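PDB 6YGA: N-alpha-acetyltransferase 35, NatC auxiliary subunit from Saccharomyces cerevisiae, which serves as the auxiliary subunit of the NatC N-terminal acetyltransferase, which acetylates the N-terminal methionine of the L-A virus Gag protein. Local coordinates for residues Ser256-Gly259 / Ile260-Gln263; Phe469-Val472 / Tyr473-Ser476; Asp314-Ser318 / Ala319-Tyr323. One frame throughout, in Å; residues are numbered along the deposited sequence.

Contact 1: Ser256-Gly259 / Ile260-Gln263; sequences SVNG and IFPQ
At the C-terminal end of helix 245-260, V257 and N258 meet F261 as the regular bonding pattern gives way to the loop toward helix 276-280. The carbonyl of V257 is shared: F261 N donates to V257 O over 2.9 Å with a C=O...N angle of 167°, while I260 N meets the same V257 O, also at 2.9 Å, from well above the carbonyl plane. S256 O, the i-4 acceptor of I260 N, lies 3.3 Å from it and takes only a weak bond. I260 nevertheless stays close to that carbonyl through its side chain, with CG1 3.2 Å from S256 O.

The F261 ring stands out from the helix with its CE2 edge inclined back toward V257. V257 CG1, placed anti to its own nitrogen (chi1 173°), lies beside the carbonyl carbon and touches F261 CE2 at 3.5 Å. The amide of N258 comes to the ring's edge, OD1 lying in the ring plane 3.9 Å from F261 CD2, and the two flat groups are 29° from coplanar. Y297 ties both together from outside, its backbone N bonding to N258 OD1 and its ring meeting F261 edge-to-face. M219 and H222 of helix 215-231 pack on V257.

P262 follows, and its CD sits 3.2 Å from N258 O. Because a proline nitrogen carries no hydrogen, the position that would donate to N258 O in a continuing helix offers a CH2 group instead, consistent with the loss of regular helical bonds here.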
ATOM      1  N   SER B 256       1.923 -18.351 -26.373  1.00 71.16           N
ATOM      2  CA  SER B 256       1.257 -19.347 -27.205  1.00 75.01           C
ATOM      3  C   SER B 256      -0.178 -19.575 -26.746  1.00 74.87           C
ATOM      4  O   SER B 256      -1.082 -19.742 -27.574  1.00 76.41           O
ATOM      5  CB  SER B 256       2.044 -20.656 -27.189  1.00 75.93           C
ATOM      6  OG  SER B 256       3.371 -20.460 -27.645  1.00 75.67           O
ATOM      7  N   VAL B 257      -0.408 -19.573 -25.432  1.00 72.46           N
ATOM      8  CA  VAL B 257      -1.755 -19.780 -24.908  1.00 72.66           C
ATOM      9  C   VAL B 257      -2.661 -18.614 -25.286  1.00 72.79           C
ATOM     10  O   VAL B 257      -3.840 -18.806 -25.607  1.00 74.22           O
ATOM     11  CB  VAL B 257      -1.705 -19.998 -23.385  1.00 72.46           C
ATOM     12  CG1 VAL B 257      -3.104 -20.055 -22.801  1.00 72.50           C
ATOM     13  CG2 VAL B 257      -0.959 -21.278 -23.066  1.00 74.65           C
ATOM     14  N   ASN B 258      -2.124 -17.390 -25.274  1.00 70.93           N
ATOM     15  CA  ASN B 258      -2.943 -16.224 -25.597  1.00 71.10           C
ATOM     16  C   ASN B 258      -3.501 -16.305 -27.015  1.00 72.34           C
ATOM     17  O   ASN B 258      -4.655 -15.932 -27.257  1.00 71.75           O
ATOM     18  CB  ASN B 258      -2.136 -14.940 -25.405  1.00 71.66           C
ATOM     19  CG  ASN B 258      -1.949 -14.582 -23.939  1.00 71.47           C
ATOM     20  OD1 ASN B 258      -2.739 -14.987 -23.084  1.00 71.05           O
ATOM     21  ND2 ASN B 258      -0.904 -13.816 -23.643  1.00 71.05           N
ATOM     22  N   GLY B 259      -2.701 -16.789 -27.967  1.00 75.99           N
ATOM     23  CA  GLY B 259      -3.212 -16.998 -29.311  1.00 81.34           C
ATOM     24  C   GLY B 259      -4.205 -18.135 -29.410  1.00 81.74           C
ATOM     25  O   GLY B 259      -4.990 -18.185 -30.364  1.00 84.64           O
ATOM     26  N   ILE B 260      -4.189 -19.047 -28.438  1.00 79.53           N
ATOM     27  CA  ILE B 260      -5.104 -20.181 -28.448  1.00 80.41           C
ATOM     28  C   ILE B 260      -6.459 -19.794 -27.860  1.00 80.91           C
ATOM     29  O   ILE B 260      -7.492 -20.324 -28.282  1.00 82.60           O
ATOM     30  CB  ILE B 260      -4.472 -21.368 -27.697  1.00 78.86           C
ATOM     31  CG1 ILE B 260      -3.240 -21.892 -28.442  1.00 81.01           C
ATOM     32  CG2 ILE B 260      -5.460 -22.495 -27.527  1.00 79.01           C
ATOM     33  CD1 ILE B 260      -2.643 -23.142 -27.817  1.00 80.68           C
ATOM     34  N   PHE B 261      -6.478 -18.861 -26.905  1.00 81.41           N
ATOM     35  CA  PHE B 261      -7.715 -18.460 -26.233  1.00 84.32           C
ATOM     36  C   PHE B 261      -8.866 -18.128 -27.176  1.00 86.95           C
ATOM     37  O   PHE B 261      -9.969 -18.659 -26.968  1.00 87.40           O
ATOM     38  CB  PHE B 261      -7.442 -17.270 -25.303  1.00 84.62           C
ATOM     39  CG  PHE B 261      -7.057 -17.662 -23.912  1.00 85.47           C
ATOM     40  CD1 PHE B 261      -7.918 -18.414 -23.130  1.00 87.20           C
ATOM     41  CD2 PHE B 261      -5.845 -17.264 -23.378  1.00 84.87           C
ATOM     42  CE1 PHE B 261      -7.570 -18.774 -21.842  1.00 86.37           C
ATOM     43  CE2 PHE B 261      -5.492 -17.618 -22.090  1.00 84.41           C
ATOM     44  CZ  PHE B 261      -6.355 -18.375 -21.321  1.00 85.02           C
ATOM     45  N   PRO B 262      -8.710 -17.277 -28.198  1.00 89.34           N
ATOM     46  CA  PRO B 262      -9.878 -16.971 -29.039  1.00 93.25           C
ATOM     47  C   PRO B 262     -10.397 -18.168 -29.815  1.00 96.06           C
ATOM     48  O   PRO B 262     -11.567 -18.167 -30.214  1.00 97.61           O
ATOM     49  CB  PRO B 262      -9.357 -15.874 -29.978  1.00 94.54           C
ATOM     50  CG  PRO B 262      -7.897 -16.106 -30.044  1.00 93.03           C
ATOM     51  CD  PRO B 262      -7.516 -16.544 -28.659  1.00 89.00           C
ATOM     52  N   GLN B 263      -9.575 -19.200 -30.027  1.00 97.69           N
ATOM     53  CA  GLN B 263      -9.949 -20.268 -30.946  1.00103.18           C
ATOM     54  C   GLN B 263     -10.862 -21.312 -30.320  1.00108.36           C
ATOM     55  O   GLN B 263     -11.533 -22.042 -31.057  1.00111.63           O
ATOM     56  CB  GLN B 263      -8.700 -20.959 -31.505  1.00100.55           C
ATOM     57  CG  GLN B 263      -7.737 -20.027 -32.223  1.00 98.72           C
ATOM     58  CD  GLN B 263      -6.779 -20.766 -33.143  1.00100.10           C
ATOM     59  OE1 GLN B 263      -7.111 -21.822 -33.685  1.00102.04           O
ATOM     60  NE2 GLN B 263      -5.586 -20.213 -33.322  1.00 99.75           N
TER

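Contact 2: Phe469-Val472 / Tyr473-Ser476; sequences FWYV and YYLS
L475 lies over one face of the Y471 ring, CG 4.0 Å from the ring centroid and only 16° off its normal, a CH-pi contact displaced toward the rim. Its two methyls spread across the phenol: CD1 approaches Y471 CE2 at 3.5 Å, and CD2 lies 3.7 Å from Y471 OH. With Y471 CG anti to the backbone nitrogen (chi1 179°), the ring slants outward and forward, and one face meets L475 of the next turn. F589 meets the same ring edge-to-face, and F592 also packs on it.

These residues make up about two turns near the start of the long helix 465-506, inside the NAA35-like TPR region, where regular i to i+4 backbone bonds link F469 to Y473 and each following pair through S476. V472 O has two donors, S476 N at 2.6 Å and S476 OG at 2.7 Å, which reach it from opposite faces of the carbonyl plane. The serine hydroxyl thus spends its proton within its own helix, on the side where V472 and S476 face helix 511-564.

W470, Y473 and Y474 form an aromatic cluster on another side of the helix. The W470 six-membered ring and the Y474 ring are near parallel, 26° apart, but slid so far that they barely overlap. Y473 meets the indole obliquely, CD2 4.2 Å from W470 CD1. F606 closes edge-to-face on W470, while Y474 presents its ring edge to Y471 O and sends its hydroxyl out to bond E599 O.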
ATOM      1  N   PHE B 469       6.429  23.188  -3.871  1.00 36.40           N
ATOM      2  CA  PHE B 469       7.378  23.405  -4.956  1.00 35.59           C
ATOM      3  C   PHE B 469       8.455  24.406  -4.559  1.00 37.14           C
ATOM      4  O   PHE B 469       9.625  24.235  -4.917  1.00 37.61           O
ATOM      5  CB  PHE B 469       6.647  23.855  -6.219  1.00 34.67           C
ATOM      6  CG  PHE B 469       6.099  22.719  -7.034  1.00 34.08           C
ATOM      7  CD1 PHE B 469       6.878  21.605  -7.309  1.00 31.87           C
ATOM      8  CD2 PHE B 469       4.800  22.755  -7.507  1.00 35.46           C
ATOM      9  CE1 PHE B 469       6.373  20.555  -8.056  1.00 33.07           C
ATOM     10  CE2 PHE B 469       4.291  21.715  -8.257  1.00 35.88           C
ATOM     11  CZ  PHE B 469       5.076  20.611  -8.529  1.00 34.83           C
ATOM     12  N   TRP B 470       8.093  25.447  -3.809  1.00 35.89           N
ATOM     13  CA  TRP B 470       9.117  26.394  -3.386  1.00 36.40           C
ATOM     14  C   TRP B 470      10.002  25.796  -2.303  1.00 37.52           C
ATOM     15  O   TRP B 470      11.205  26.082  -2.251  1.00 37.72           O
ATOM     16  CB  TRP B 470       8.493  27.697  -2.898  1.00 39.04           C
ATOM     17  CG  TRP B 470       9.542  28.672  -2.466  1.00 42.27           C
ATOM     18  CD1 TRP B 470      10.274  29.496  -3.269  1.00 43.83           C
ATOM     19  CD2 TRP B 470      10.002  28.901  -1.128  1.00 44.73           C
ATOM     20  NE1 TRP B 470      11.156  30.229  -2.514  1.00 46.88           N
ATOM     21  CE2 TRP B 470      11.007  29.884  -1.196  1.00 45.81           C
ATOM     22  CE3 TRP B 470       9.657  28.372   0.119  1.00 46.33           C
ATOM     23  CZ2 TRP B 470      11.668  30.354  -0.065  1.00 48.42           C
ATOM     24  CZ3 TRP B 470      10.315  28.838   1.240  1.00 46.88           C
ATOM     25  CH2 TRP B 470      11.309  29.820   1.141  1.00 48.70           C
ATOM     26  N   TYR B 471       9.429  24.968  -1.428  1.00 36.52           N
ATOM     27  CA  TYR B 471      10.242  24.308  -0.415  1.00 34.29           C
ATOM     28  C   TYR B 471      11.245  23.358  -1.055  1.00 31.93           C
ATOM     29  O   TYR B 471      12.392  23.265  -0.608  1.00 36.30           O
ATOM     30  CB  TYR B 471       9.351  23.569   0.585  1.00 33.61           C
ATOM     31  CG  TYR B 471      10.120  22.829   1.653  1.00 32.70           C
ATOM     32  CD1 TYR B 471      10.916  23.511   2.562  1.00 33.52           C
ATOM     33  CD2 TYR B 471      10.047  21.447   1.755  1.00 32.36           C
ATOM     34  CE1 TYR B 471      11.622  22.839   3.537  1.00 33.87           C
ATOM     35  CE2 TYR B 471      10.744  20.765   2.728  1.00 32.78           C
ATOM     36  CZ  TYR B 471      11.532  21.465   3.616  1.00 34.73           C
ATOM     37  OH  TYR B 471      12.229  20.786   4.588  1.00 35.47           O
ATOM     38  N   VAL B 472      10.839  22.660  -2.119  1.00 29.86           N
ATOM     39  CA  VAL B 472      11.760  21.748  -2.791  1.00 31.05           C
ATOM     40  C   VAL B 472      12.807  22.531  -3.573  1.00 31.67           C
ATOM     41  O   VAL B 472      13.977  22.139  -3.633  1.00 31.07           O
ATOM     42  CB  VAL B 472      10.985  20.764  -3.685  1.00 30.20           C
ATOM     43  CG1 VAL B 472      11.946  19.877  -4.467  1.00 26.72           C
ATOM     44  CG2 VAL B 472      10.069  19.914  -2.832  1.00 28.06           C
ATOM     45  N   TYR B 473      12.406  23.651  -4.177  1.00 33.54           N
ATOM     46  CA  TYR B 473      13.383  24.570  -4.750  1.00 33.94           C
ATOM     47  C   TYR B 473      14.385  25.019  -3.693  1.00 34.77           C
ATOM     48  O   TYR B 473      15.600  24.993  -3.918  1.00 33.81           O
ATOM     49  CB  TYR B 473      12.664  25.772  -5.361  1.00 36.93           C
ATOM     50  CG  TYR B 473      13.585  26.889  -5.784  1.00 40.70           C
ATOM     51  CD1 TYR B 473      14.249  26.844  -7.001  1.00 44.37           C
ATOM     52  CD2 TYR B 473      13.785  27.994  -4.968  1.00 43.67           C
ATOM     53  CE1 TYR B 473      15.092  27.867  -7.393  1.00 47.81           C
ATOM     54  CE2 TYR B 473      14.625  29.020  -5.350  1.00 46.30           C
ATOM     55  CZ  TYR B 473      15.276  28.953  -6.565  1.00 48.69           C
ATOM     56  OH  TYR B 473      16.114  29.970  -6.954  1.00 53.26           O
ATOM     57  N   TYR B 474      13.883  25.420  -2.525  1.00 34.84           N
ATOM     58  CA  TYR B 474      14.749  25.795  -1.412  1.00 35.43           C
ATOM     59  C   TYR B 474      15.678  24.647  -1.023  1.00 36.07           C
ATOM     60  O   TYR B 474      16.882  24.848  -0.835  1.00 34.16           O
ATOM     61  CB  TYR B 474      13.878  26.237  -0.235  1.00 37.52           C
ATOM     62  CG  TYR B 474      14.574  26.326   1.101  1.00 35.71           C
ATOM     63  CD1 TYR B 474      15.288  27.463   1.463  1.00 36.19           C
ATOM     64  CD2 TYR B 474      14.490  25.283   2.013  1.00 34.55           C
ATOM     65  CE1 TYR B 474      15.915  27.550   2.694  1.00 38.29           C
ATOM     66  CE2 TYR B 474      15.112  25.356   3.242  1.00 36.33           C
ATOM     67  CZ  TYR B 474      15.823  26.492   3.578  1.00 41.62           C
ATOM     68  OH  TYR B 474      16.444  26.568   4.802  1.00 45.27           O
ATOM     69  N   LEU B 475      15.136  23.429  -0.915  1.00 37.03           N
ATOM     70  CA  LEU B 475      15.979  22.274  -0.610  1.00 37.47           C
ATOM     71  C   LEU B 475      16.983  22.005  -1.725  1.00 38.27           C
ATOM     72  O   LEU B 475      18.159  21.732  -1.456  1.00 39.15           O
ATOM     73  CB  LEU B 475      15.120  21.033  -0.368  1.00 32.86           C
ATOM     74  CG  LEU B 475      14.217  20.985   0.861  1.00 32.93           C
ATOM     75  CD1 LEU B 475      13.549  19.620   0.941  1.00 28.62           C
ATOM     76  CD2 LEU B 475      15.001  21.292   2.132  1.00 32.53           C
ATOM     77  N   SER B 476      16.535  22.064  -2.983  1.00 37.41           N
ATOM     78  CA  SER B 476      17.426  21.817  -4.112  1.00 37.52           C
ATOM     79  C   SER B 476      18.538  22.854  -4.192  1.00 36.00           C
ATOM     80  O   SER B 476      19.652  22.538  -4.627  1.00 35.83           O
ATOM     81  CB  SER B 476      16.633  21.809  -5.419  1.00 36.87           C
ATOM     82  OG  SER B 476      15.574  20.871  -5.377  1.00 37.44           O
TER

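Contact 3: Asp314-Ser318 / Ala319-Tyr323; sequences DKAES and ALETY
The E321 carboxylate reaches back to the loop before its own helix and accepts from E317 N: OE1 lies 2.7 Å from that nitrogen, the N-H...O angle is a nearly straight 176°, and the donor arrives close to the C-O axis. An extended chain beyond CG takes the carboxylate that far, while its second oxygen, OE2, forms a salt bridge with R665. This is the N-terminal start of helix 319-328, with S318 as the N-cap. S318 OG is held between the backbone nitrogen and the carbonyl carbon (chi1 69°), from where it accepts a weak capping bond from E321 N at 3.3 Å. The serine carbonyl, S318 O, takes two further weak bonds, one from E321 N and one from T322 N, the latter 3.4 Å away. E321 is therefore gripped at both its backbone and its side chain by residues preceding the helix. T322 OG1 donates to A319 O over 2.8 Å and is also hydrogen-bonded to the Y399 hydroxyl. The first turn is met from outside as well, since E370 of helix 360-372 accepts from A319 N. With R665 and the helix N-terminus nearby, the E321 carboxylate is probably favoured in its charged form.

Outward from these bonds the contact becomes apolar. Between loop and helix, A316 CB points toward E321 and T322, standing 4.0 Å from E321 CB. With OG1 of T322 between the backbone nitrogen and the carbonyl carbon (chi1 59°), the methyl is left on the side of the loop, T322 CG2 3.5 Å from A316 CB.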
ATOM      1  N   ASP B 314      22.591  -8.452 -10.008  1.00 49.11           N
ATOM      2  CA  ASP B 314      23.745  -9.288  -9.701  1.00 52.92           C
ATOM      3  C   ASP B 314      24.958  -8.902 -10.542  1.00 54.87           C
ATOM      4  O   ASP B 314      26.098  -9.150 -10.136  1.00 56.76           O
ATOM      5  CB  ASP B 314      23.385 -10.761  -9.908  1.00 55.36           C
ATOM      6  CG  ASP B 314      24.509 -11.698  -9.522  1.00 60.88           C
ATOM      7  OD1 ASP B 314      24.885 -11.723  -8.330  1.00 63.45           O
ATOM      8  OD2 ASP B 314      25.014 -12.414 -10.410  1.00 64.07           O
ATOM      9  N   LYS B 315      24.735  -8.276 -11.697  1.00 54.85           N
ATOM     10  CA  LYS B 315      25.812  -7.875 -12.595  1.00 56.61           C
ATOM     11  C   LYS B 315      26.473  -6.563 -12.196  1.00 56.44           C
ATOM     12  O   LYS B 315      27.372  -6.101 -12.908  1.00 55.36           O
ATOM     13  CB  LYS B 315      25.279  -7.759 -14.024  1.00 56.64           C
ATOM     14  CG  LYS B 315      24.832  -9.076 -14.632  1.00 59.04           C
ATOM     15  CD  LYS B 315      23.731  -8.861 -15.658  1.00 61.39           C
ATOM     16  CE  LYS B 315      24.117  -7.813 -16.687  1.00 64.19           C
ATOM     17  NZ  LYS B 315      22.990  -7.523 -17.614  1.00 66.56           N
ATOM     18  N   ALA B 316      26.053  -5.953 -11.092  1.00 55.85           N
ATOM     19  CA  ALA B 316      26.597  -4.663 -10.698  1.00 53.65           C
ATOM     20  C   ALA B 316      28.048  -4.799 -10.258  1.00 57.05           C
ATOM     21  O   ALA B 316      28.420  -5.745  -9.559  1.00 59.22           O
ATOM     22  CB  ALA B 316      25.763  -4.054  -9.574  1.00 47.84           C
ATOM     23  N   GLU B 317      28.871  -3.843 -10.680  1.00 59.50           N
ATOM     24  CA  GLU B 317      30.285  -3.821 -10.341  1.00 63.51           C
ATOM     25  C   GLU B 317      30.668  -2.633  -9.470  1.00 60.10           C
ATOM     26  O   GLU B 317      31.856  -2.454  -9.181  1.00 64.56           O
ATOM     27  CB  GLU B 317      31.136  -3.821 -11.618  1.00 72.30           C
ATOM     28  CG  GLU B 317      31.275  -5.184 -12.288  1.00 83.04           C
ATOM     29  CD  GLU B 317      31.946  -6.214 -11.395  1.00 92.40           C
ATOM     30  OE1 GLU B 317      31.283  -7.204 -11.020  1.00 93.34           O
ATOM     31  OE2 GLU B 317      33.138  -6.033 -11.065  1.00 97.09           O
ATOM     32  N   SER B 318      29.705  -1.821  -9.041  1.00 54.75           N
ATOM     33  CA  SER B 318      30.002  -0.679  -8.191  1.00 51.76           C
ATOM     34  C   SER B 318      28.774  -0.342  -7.359  1.00 50.02           C
ATOM     35  O   SER B 318      27.662  -0.798  -7.639  1.00 48.52           O
ATOM     36  CB  SER B 318      30.448   0.536  -9.015  1.00 50.42           C
ATOM     37  OG  SER B 318      29.379   1.064  -9.782  1.00 49.50           O
ATOM     38  N   ALA B 319      28.994   0.465  -6.318  1.00 46.84           N
ATOM     39  CA  ALA B 319      27.882   0.913  -5.486  1.00 44.01           C
ATOM     40  C   ALA B 319      26.951   1.839  -6.253  1.00 43.84           C
ATOM     41  O   ALA B 319      25.747   1.877  -5.976  1.00 46.51           O
ATOM     42  CB  ALA B 319      28.406   1.606  -4.229  1.00 41.40           C
ATOM     43  N   LEU B 320      27.484   2.585  -7.221  1.00 42.74           N
ATOM     44  CA  LEU B 320      26.644   3.487  -8.000  1.00 42.62           C
ATOM     45  C   LEU B 320      25.703   2.717  -8.916  1.00 40.97           C
ATOM     46  O   LEU B 320      24.584   3.173  -9.178  1.00 40.14           O
ATOM     47  CB  LEU B 320      27.520   4.448  -8.805  1.00 42.90           C
ATOM     48  CG  LEU B 320      26.817   5.593  -9.533  1.00 44.35           C
ATOM     49  CD1 LEU B 320      25.827   6.279  -8.610  1.00 44.28           C
ATOM     50  CD2 LEU B 320      27.843   6.588 -10.052  1.00 47.98           C
ATOM     51  N   GLU B 321      26.128   1.546  -9.395  1.00 38.22           N
ATOM     52  CA  GLU B 321      25.263   0.754 -10.264  1.00 38.68           C
ATOM     53  C   GLU B 321      24.104   0.141  -9.485  1.00 39.35           C
ATOM     54  O   GLU B 321      22.981   0.067  -9.997  1.00 37.81           O
ATOM     55  CB  GLU B 321      26.083  -0.319 -10.981  1.00 40.02           C
ATOM     56  CG  GLU B 321      26.942   0.242 -12.111  1.00 44.88           C
ATOM     57  CD  GLU B 321      27.769  -0.818 -12.815  1.00 51.25           C
ATOM     58  OE1 GLU B 321      27.843  -1.953 -12.301  1.00 52.96           O
ATOM     59  OE2 GLU B 321      28.346  -0.516 -13.883  1.00 53.56           O
ATOM     60  N   THR B 322      24.349  -0.302  -8.246  1.00 38.31           N
ATOM     61  CA  THR B 322      23.246  -0.760  -7.403  1.00 37.99           C
ATOM     62  C   THR B 322      22.346   0.402  -6.999  1.00 37.51           C
ATOM     63  O   THR B 322      21.117   0.266  -6.984  1.00 36.26           O
ATOM     64  CB  THR B 322      23.776  -1.468  -6.153  1.00 40.26           C
ATOM     65  OG1 THR B 322      24.617  -0.574  -5.411  1.00 42.17           O
ATOM     66  CG2 THR B 322      24.562  -2.710  -6.527  1.00 39.24           C
ATOM     67  N   TYR B 323      22.944   1.549  -6.665  1.00 36.64           N
ATOM     68  CA  TYR B 323      22.163   2.706  -6.240  1.00 36.19           C
ATOM     69  C   TYR B 323      21.194   3.144  -7.333  1.00 36.53           C
ATOM     70  O   TYR B 323      20.001   3.351  -7.077  1.00 34.73           O
ATOM     71  CB  TYR B 323      23.112   3.841  -5.846  1.00 37.42           C
ATOM     72  CG  TYR B 323      22.454   5.149  -5.462  1.00 39.24           C
ATOM     73  CD1 TYR B 323      22.042   5.390  -4.156  1.00 39.18           C
ATOM     74  CD2 TYR B 323      22.275   6.154  -6.401  1.00 43.00           C
ATOM     75  CE1 TYR B 323      21.452   6.592  -3.804  1.00 38.37           C
ATOM     76  CE2 TYR B 323      21.688   7.356  -6.059  1.00 43.72           C
ATOM     77  CZ  TYR B 323      21.278   7.571  -4.761  1.00 42.50           C
ATOM     78  OH  TYR B 323      20.693   8.770  -4.427  1.00 45.60           O
TER

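Overall arrangement
Along the chain the order is contact 1, contact 3, contact 2, and none of the three touches another. Contact 1 closes helix 245-260, contact 3 opens helix 319-328, and contact 2 lies near the start of the long helix 465-506. Their centres are about 40 Å apart between contacts 1 and 3, about 30 Å between contacts 3 and 2, and about 52 Å between contacts 1 and 2, which sit on opposite sides of the chain's centre. Contacts 2 and 3 both lie in the NAA35-like TPR region. No other chain of the NatC assembly reaches them, so all three belong to the internal packing of this auxiliary subunit.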